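Local coordinates for protein putative polyketide synthase (Brevibacillus brevis, PDB 6HP2) that probably takes part in assembling the antibiotic polyketide bacillaene, the portion here being its O-methyltransferase domain with bound S-adenosyl-L-homocysteine, at residues F93-G105 with I113-T126. Numbering follows the deposited sequence.
Sequences FSRVQKVLDFGCG and IAELYPHIKTHGFT. With SAH (S-adenosyl-L-homocysteine), chain B.
The first beta-alpha-beta crossover of the Rossmann-like methyltransferase fold brings strands 98-101 and 121-126 side by side, their directions 15° apart. Five bonds establish the parallel ladder, from K121 N to Q97 O through F125 N to D101 O. Beyond it, C104 N reaches F125 O at 2.9 Å, as the chain turns into the glycine-rich loop. There D101 OD1 accepts from G103 N at 3.1 Å, an Asx turn. G103 O then receives the amino N of S-adenosyl-L-homocysteine at 2.9 Å, while G105 N gives a weak bond to its ribose O3'. T126 OG1, bonded to Q131, lies 2.9 Å from the ribose O2'.

At the far end, the F93 and Y117 rings lie 8° from parallel but slid apart, so F93 CB sits 3.6 Å from the Y117 ring centroid, over the face. I120 CD1 meets the F93 ring edge at CD2, 3.8 Å away. H119 CG lies between its backbone N and carbonyl carbon (chi1 72°), and the ring end reaches F93 O and V96 O through NE2. Two carbonyls, each 2.9 Å from H119 NE2, are consistent with a hydrogen on that nitrogen, shared in two weak bonds.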
loop_
_atom_site.group_PDB
_atom_site.type_symbol
_atom_site.label_atom_id
_atom_site.label_comp_id
_atom_site.label_asym_id
_atom_site.label_seq_id
_atom_site.Cartn_x
_atom_site.Cartn_y
_atom_site.Cartn_z
ATOM N N PHE A 93 -1.658 18.455 -0.993
ATOM C CA PHE A 93 -2.337 18.270 0.283
ATOM C C PHE A 93 -3.000 19.561 0.753
ATOM O O PHE A 93 -3.855 19.526 1.651
ATOM C CB PHE A 93 -1.366 17.780 1.352
ATOM C CG PHE A 93 -1.047 16.358 1.248
ATOM C CD1 PHE A 93 -0.098 15.906 0.343
ATOM C CD2 PHE A 93 -1.657 15.431 2.079
ATOM C CE1 PHE A 93 0.217 14.571 0.239
ATOM C CE2 PHE A 93 -1.326 14.081 1.961
ATOM C CZ PHE A 93 -0.393 13.659 1.053
ATOM N N SER A 94 -2.642 20.691 0.149
ATOM C CA SER A 94 -3.355 21.928 0.477
ATOM C C SER A 94 -4.797 21.885 -0.005
ATOM O O SER A 94 -5.678 22.473 0.626
ATOM C CB SER A 94 -2.613 23.133 -0.110
ATOM O OG SER A 94 -3.344 24.321 0.073
ATOM N N ARG A 95 -5.065 21.190 -1.102
ATOM C CA ARG A 95 -6.422 21.054 -1.630
ATOM C C ARG A 95 -7.231 19.989 -0.887
ATOM O O ARG A 95 -8.457 20.046 -0.860
ATOM C CB ARG A 95 -6.352 20.669 -3.123
ATOM C CG ARG A 95 -7.681 20.502 -3.809
ATOM C CD ARG A 95 -8.377 21.843 -3.923
ATOM N NE ARG A 95 -7.888 22.615 -5.061
ATOM C CZ ARG A 95 -8.266 23.857 -5.339
ATOM N NH1 ARG A 95 -9.108 24.499 -4.540
ATOM N NH2 ARG A 95 -7.785 24.462 -6.405
ATOM N N VAL A 96 -6.570 18.992 -0.325
ATOM C CA VAL A 96 -7.267 17.901 0.343
ATOM C C VAL A 96 -7.857 18.378 1.668
ATOM O O VAL A 96 -7.213 19.088 2.451
ATOM C CB VAL A 96 -6.272 16.754 0.547
ATOM C CG1 VAL A 96 -6.884 15.646 1.438
ATOM C CG2 VAL A 96 -5.839 16.165 -0.819
ATOM N N GLN A 97 -9.106 17.988 1.924
ATOM C CA GLN A 97 -9.708 18.181 3.228
ATOM C C GLN A 97 -9.929 16.890 4.006
ATOM O O GLN A 97 -9.934 16.939 5.251
ATOM C CB GLN A 97 -11.058 18.899 3.115
ATOM C CG GLN A 97 -10.991 20.182 2.310
ATOM C CD GLN A 97 -10.935 21.399 3.204
ATOM O OE1 GLN A 97 -9.997 21.564 3.994
ATOM N NE2 GLN A 97 -11.944 22.246 3.106
ATOM N N LYS A 98 -10.121 15.754 3.319
ATOM C CA LYS A 98 -10.528 14.503 3.944
ATOM C C LYS A 98 -9.833 13.345 3.243
ATOM O O LYS A 98 -9.871 13.228 2.017
ATOM C CB LYS A 98 -12.038 14.276 3.898
ATOM C CG LYS A 98 -12.850 15.262 4.831
ATOM C CD LYS A 98 -14.326 15.040 4.684
ATOM C CE LYS A 98 -15.086 15.840 5.753
ATOM N NZ LYS A 98 -16.551 15.842 5.515
ATOM N N VAL A 99 -9.263 12.494 4.042
ATOM C CA VAL A 99 -8.477 11.352 3.603
ATOM C C VAL A 99 -9.032 10.114 4.286
ATOM O O VAL A 99 -9.307 10.121 5.495
ATOM C CB VAL A 99 -6.971 11.517 3.941
ATOM C CG1 VAL A 99 -6.222 10.200 3.595
ATOM C CG2 VAL A 99 -6.385 12.730 3.143
ATOM N N LEU A 100 -9.093 9.028 3.531
ATOM C CA LEU A 100 -9.422 7.708 4.068
ATOM C C LEU A 100 -8.306 6.723 3.762
ATOM O O LEU A 100 -7.802 6.645 2.628
ATOM C CB LEU A 100 -10.771 7.179 3.501
ATOM C CG LEU A 100 -11.126 5.708 3.659
ATOM C CD1 LEU A 100 -11.526 5.483 5.111
ATOM C CD2 LEU A 100 -12.243 5.297 2.714
ATOM N N ASP A 101 -7.969 5.909 4.765
ATOM C CA ASP A 101 -7.042 4.763 4.652
ATOM C C ASP A 101 -7.889 3.537 4.896
ATOM O O ASP A 101 -8.300 3.326 6.049
ATOM C CB ASP A 101 -5.918 4.888 5.694
ATOM C CG ASP A 101 -4.932 3.755 5.651
ATOM O OD1 ASP A 101 -5.310 2.646 5.222
ATOM O OD2 ASP A 101 -3.738 3.967 6.015
ATOM N N PHE A 102 -8.174 2.727 3.828
ATOM C CA PHE A 102 -9.177 1.673 4.000
ATOM C C PHE A 102 -8.600 0.345 4.513
ATOM O O PHE A 102 -9.334 -0.638 4.580
ATOM C CB PHE A 102 -9.995 1.447 2.749
ATOM C CG PHE A 102 -9.241 1.012 1.546
ATOM C CD1 PHE A 102 -8.999 -0.336 1.327
ATOM C CD2 PHE A 102 -8.952 1.931 0.536
ATOM C CE1 PHE A 102 -8.385 -0.800 0.155
ATOM C CE2 PHE A 102 -8.361 1.503 -0.662
ATOM C CZ PHE A 102 -8.051 0.104 -0.856
ATOM N N GLY A 103 -7.322 0.312 4.868
ATOM C CA GLY A 103 -6.689 -0.819 5.591
ATOM C C GLY A 103 -5.490 -0.252 6.326
ATOM O O GLY A 103 -4.335 -0.369 5.872
ATOM N N CYS A 104 -5.730 0.382 7.488
ATOM C CA CYS A 104 -4.748 1.348 7.959
ATOM C C CYS A 104 -3.667 0.779 8.912
ATOM O O CYS A 104 -2.865 1.573 9.431
ATOM C CB CYS A 104 -5.479 2.515 8.643
ATOM S SG CYS A 104 -6.518 1.974 10.107
ATOM N N GLY A 105 -3.535 -0.537 9.055
ATOM C CA GLY A 105 -2.437 -1.073 9.835
ATOM C C GLY A 105 -2.475 -0.517 11.277
ATOM O O GLY A 105 -3.497 -0.518 11.943
ATOM N N ILE A 113 -0.369 11.995 8.460
ATOM C CA ILE A 113 -0.973 12.992 7.556
ATOM C C ILE A 113 -1.660 14.083 8.380
ATOM O O ILE A 113 -1.567 15.285 8.080
ATOM C CB ILE A 113 -1.953 12.346 6.562
ATOM C CG1 ILE A 113 -1.219 11.478 5.571
ATOM C CG2 ILE A 113 -2.781 13.434 5.848
ATOM C CD1 ILE A 113 -2.126 10.607 4.767
ATOM N N ALA A 114 -2.410 13.672 9.400
ATOM C CA ALA A 114 -3.106 14.634 10.245
ATOM C C ALA A 114 -2.128 15.523 11.002
ATOM O O ALA A 114 -2.381 16.726 11.202
ATOM C CB ALA A 114 -4.017 13.905 11.229
ATOM N N GLU A 115 -1.008 14.958 11.445
ATOM C CA GLU A 115 -0.035 15.771 12.163
ATOM C C GLU A 115 0.619 16.776 11.228
ATOM O O GLU A 115 0.784 17.952 11.574
ATOM C CB GLU A 115 1.042 14.909 12.807
ATOM C CG GLU A 115 0.708 14.291 14.104
ATOM C CD GLU A 115 1.957 13.736 14.792
ATOM O OE1 GLU A 115 2.281 14.179 15.913
ATOM O OE2 GLU A 115 2.615 12.866 14.195
ATOM N N LEU A 116 1.039 16.319 10.050
ATOM C CA LEU A 116 1.760 17.195 9.131
ATOM C C LEU A 116 0.853 18.253 8.496
ATOM O O LEU A 116 1.338 19.329 8.110
ATOM C CB LEU A 116 2.427 16.354 8.046
ATOM C CG LEU A 116 3.486 16.980 7.152
ATOM C CD1 LEU A 116 4.506 17.788 7.930
ATOM C CD2 LEU A 116 4.170 15.864 6.362
ATOM N N TYR A 117 -0.448 17.970 8.361
ATOM C CA TYR A 117 -1.400 18.835 7.632
ATOM C C TYR A 117 -2.575 19.051 8.574
ATOM O O TYR A 117 -3.626 18.392 8.450
ATOM C CB TYR A 117 -1.820 18.215 6.290
ATOM C CG TYR A 117 -0.659 18.164 5.329
ATOM C CD1 TYR A 117 -0.168 19.328 4.752
ATOM C CD2 TYR A 117 -0.028 16.952 5.008
ATOM C CE1 TYR A 117 0.940 19.299 3.889
ATOM C CE2 TYR A 117 1.067 16.906 4.181
ATOM C CZ TYR A 117 1.537 18.050 3.611
ATOM O OH TYR A 117 2.607 18.024 2.749
ATOM N N PRO A 118 -2.431 19.965 9.537
ATOM C CA PRO A 118 -3.459 20.107 10.577
ATOM C C PRO A 118 -4.834 20.464 10.066
ATOM O O PRO A 118 -5.781 20.333 10.843
ATOM C CB PRO A 118 -2.901 21.223 11.473
ATOM C CG PRO A 118 -1.463 21.143 11.309
ATOM C CD PRO A 118 -1.215 20.732 9.868
ATOM N N HIS A 119 -4.987 20.926 8.815
ATOM C CA HIS A 119 -6.322 21.199 8.277
ATOM C C HIS A 119 -7.058 19.948 7.804
ATOM O O HIS A 119 -8.265 19.999 7.545
ATOM C CB HIS A 119 -6.221 22.197 7.106
ATOM C CG HIS A 119 -5.626 21.594 5.861
ATOM N ND1 HIS A 119 -4.267 21.528 5.628
ATOM C CD2 HIS A 119 -6.211 21.067 4.762
ATOM C CE1 HIS A 119 -4.038 20.949 4.460
ATOM N NE2 HIS A 119 -5.203 20.660 3.913
ATOM N N ILE A 120 -6.382 18.787 7.710
ATOM C CA ILE A 120 -6.994 17.610 7.142
ATOM C C ILE A 120 -7.634 16.760 8.245
ATOM O O ILE A 120 -7.115 16.650 9.341
ATOM C CB ILE A 120 -5.942 16.799 6.369
ATOM C CG1 ILE A 120 -5.380 17.643 5.208
ATOM C CG2 ILE A 120 -6.602 15.493 5.830
ATOM C CD1 ILE A 120 -4.481 16.853 4.266
ATOM N N LYS A 121 -8.740 16.114 7.921
ATOM C CA LYS A 121 -9.359 15.089 8.752
ATOM C C LYS A 121 -9.119 13.748 8.095
ATOM O O LYS A 121 -9.313 13.594 6.878
ATOM C CB LYS A 121 -10.860 15.338 8.926
ATOM C CG LYS A 121 -11.152 16.645 9.695
ATOM C CD LYS A 121 -12.641 16.858 9.879
ATOM C CE LYS A 121 -12.912 18.159 10.638
ATOM N NZ LYS A 121 -14.368 18.381 10.848
ATOM N N THR A 122 -8.632 12.800 8.889
ATOM C CA THR A 122 -8.286 11.481 8.388
ATOM C C THR A 122 -9.116 10.401 9.066
ATOM O O THR A 122 -9.338 10.449 10.287
ATOM C CB THR A 122 -6.794 11.175 8.609
ATOM O OG1 THR A 122 -6.465 11.225 9.999
ATOM C CG2 THR A 122 -5.919 12.102 7.837
ATOM N N HIS A 123 -9.578 9.446 8.260
ATOM C CA HIS A 123 -10.290 8.270 8.728
ATOM C C HIS A 123 -9.511 7.021 8.312
ATOM O O HIS A 123 -8.971 6.976 7.206
ATOM C CB HIS A 123 -11.681 8.164 8.109
ATOM C CG HIS A 123 -12.679 9.115 8.666
ATOM N ND1 HIS A 123 -13.910 9.318 8.069
ATOM C CD2 HIS A 123 -12.649 9.895 9.775
ATOM C CE1 HIS A 123 -14.595 10.181 8.799
ATOM N NE2 HIS A 123 -13.855 10.542 9.836
ATOM N N GLY A 124 -9.417 6.046 9.213
ATOM C CA GLY A 124 -8.934 4.707 8.876
ATOM C C GLY A 124 -9.929 3.609 9.206
ATOM O O GLY A 124 -10.696 3.705 10.167
ATOM N N PHE A 125 -9.932 2.565 8.363
ATOM C CA PHE A 125 -10.626 1.318 8.604
ATOM C C PHE A 125 -9.527 0.260 8.746
ATOM O O PHE A 125 -8.600 0.205 7.915
ATOM C CB PHE A 125 -11.542 0.887 7.468
ATOM C CG PHE A 125 -12.939 1.419 7.503
ATOM C CD1 PHE A 125 -13.270 2.580 8.167
ATOM C CD2 PHE A 125 -13.961 0.691 6.888
ATOM C CE1 PHE A 125 -14.517 3.016 8.193
ATOM C CE2 PHE A 125 -15.245 1.153 6.905
ATOM C CZ PHE A 125 -15.521 2.315 7.575
ATOM N N THR A 126 -9.638 -0.583 9.781
ATOM C CA THR A 126 -8.879 -1.815 9.831
ATOM C C THR A 126 -9.748 -2.912 10.401
ATOM O O THR A 126 -10.495 -2.696 11.357
ATOM C CB THR A 126 -7.605 -1.708 10.651
ATOM O OG1 THR A 126 -6.972 -3.003 10.662
ATOM C CG2 THR A 126 -7.857 -1.197 12.076
HETATM N N SAH B . -1.604 0.075 5.136
HETATM C CA SAH B . -0.923 -0.322 6.364
HETATM C CB SAH B . -1.214 -1.769 6.740
HETATM C CG SAH B . -1.074 -2.784 5.620
HETATM S SD SAH B . -1.246 -4.479 6.253
HETATM C C SAH B . 0.555 -0.090 6.167
HETATM O O SAH B . 1.350 -0.322 7.078
HETATM O OXT SAH B . 0.955 0.349 5.094
HETATM C "C5'" SAH B . -2.920 -4.793 5.648
HETATM C "C4'" SAH B . -3.971 -3.979 6.399
HETATM O "O4'" SAH B . -5.248 -4.179 5.752
HETATM C "C3'" SAH B . -4.192 -4.519 7.850
HETATM O "O3'" SAH B . -4.309 -3.341 8.663
HETATM C "C2'" SAH B . -5.508 -5.294 7.821
HETATM O "O2'" SAH B . -6.227 -5.294 9.018
HETATM C "C1'" SAH B . -6.246 -4.522 6.704
HETATM N N9 SAH B . -7.350 -5.226 6.056
HETATM C C8 SAH B . -7.325 -6.427 5.406
HETATM N N7 SAH B . -8.580 -6.685 5.027
HETATM C C5 SAH B . -9.375 -5.645 5.373
HETATM C C6 SAH B . -10.732 -5.379 5.236
HETATM N N6 SAH B . -11.591 -6.176 4.603
HETATM N N1 SAH B . -11.222 -4.193 5.700
HETATM C C2 SAH B . -10.415 -3.308 6.391
HETATM N N3 SAH B . -9.084 -3.599 6.548
HETATM C C4 SAH B . -8.595 -4.758 6.089
HETATM O O HOH W 1 -10.933 18.975 6.936
#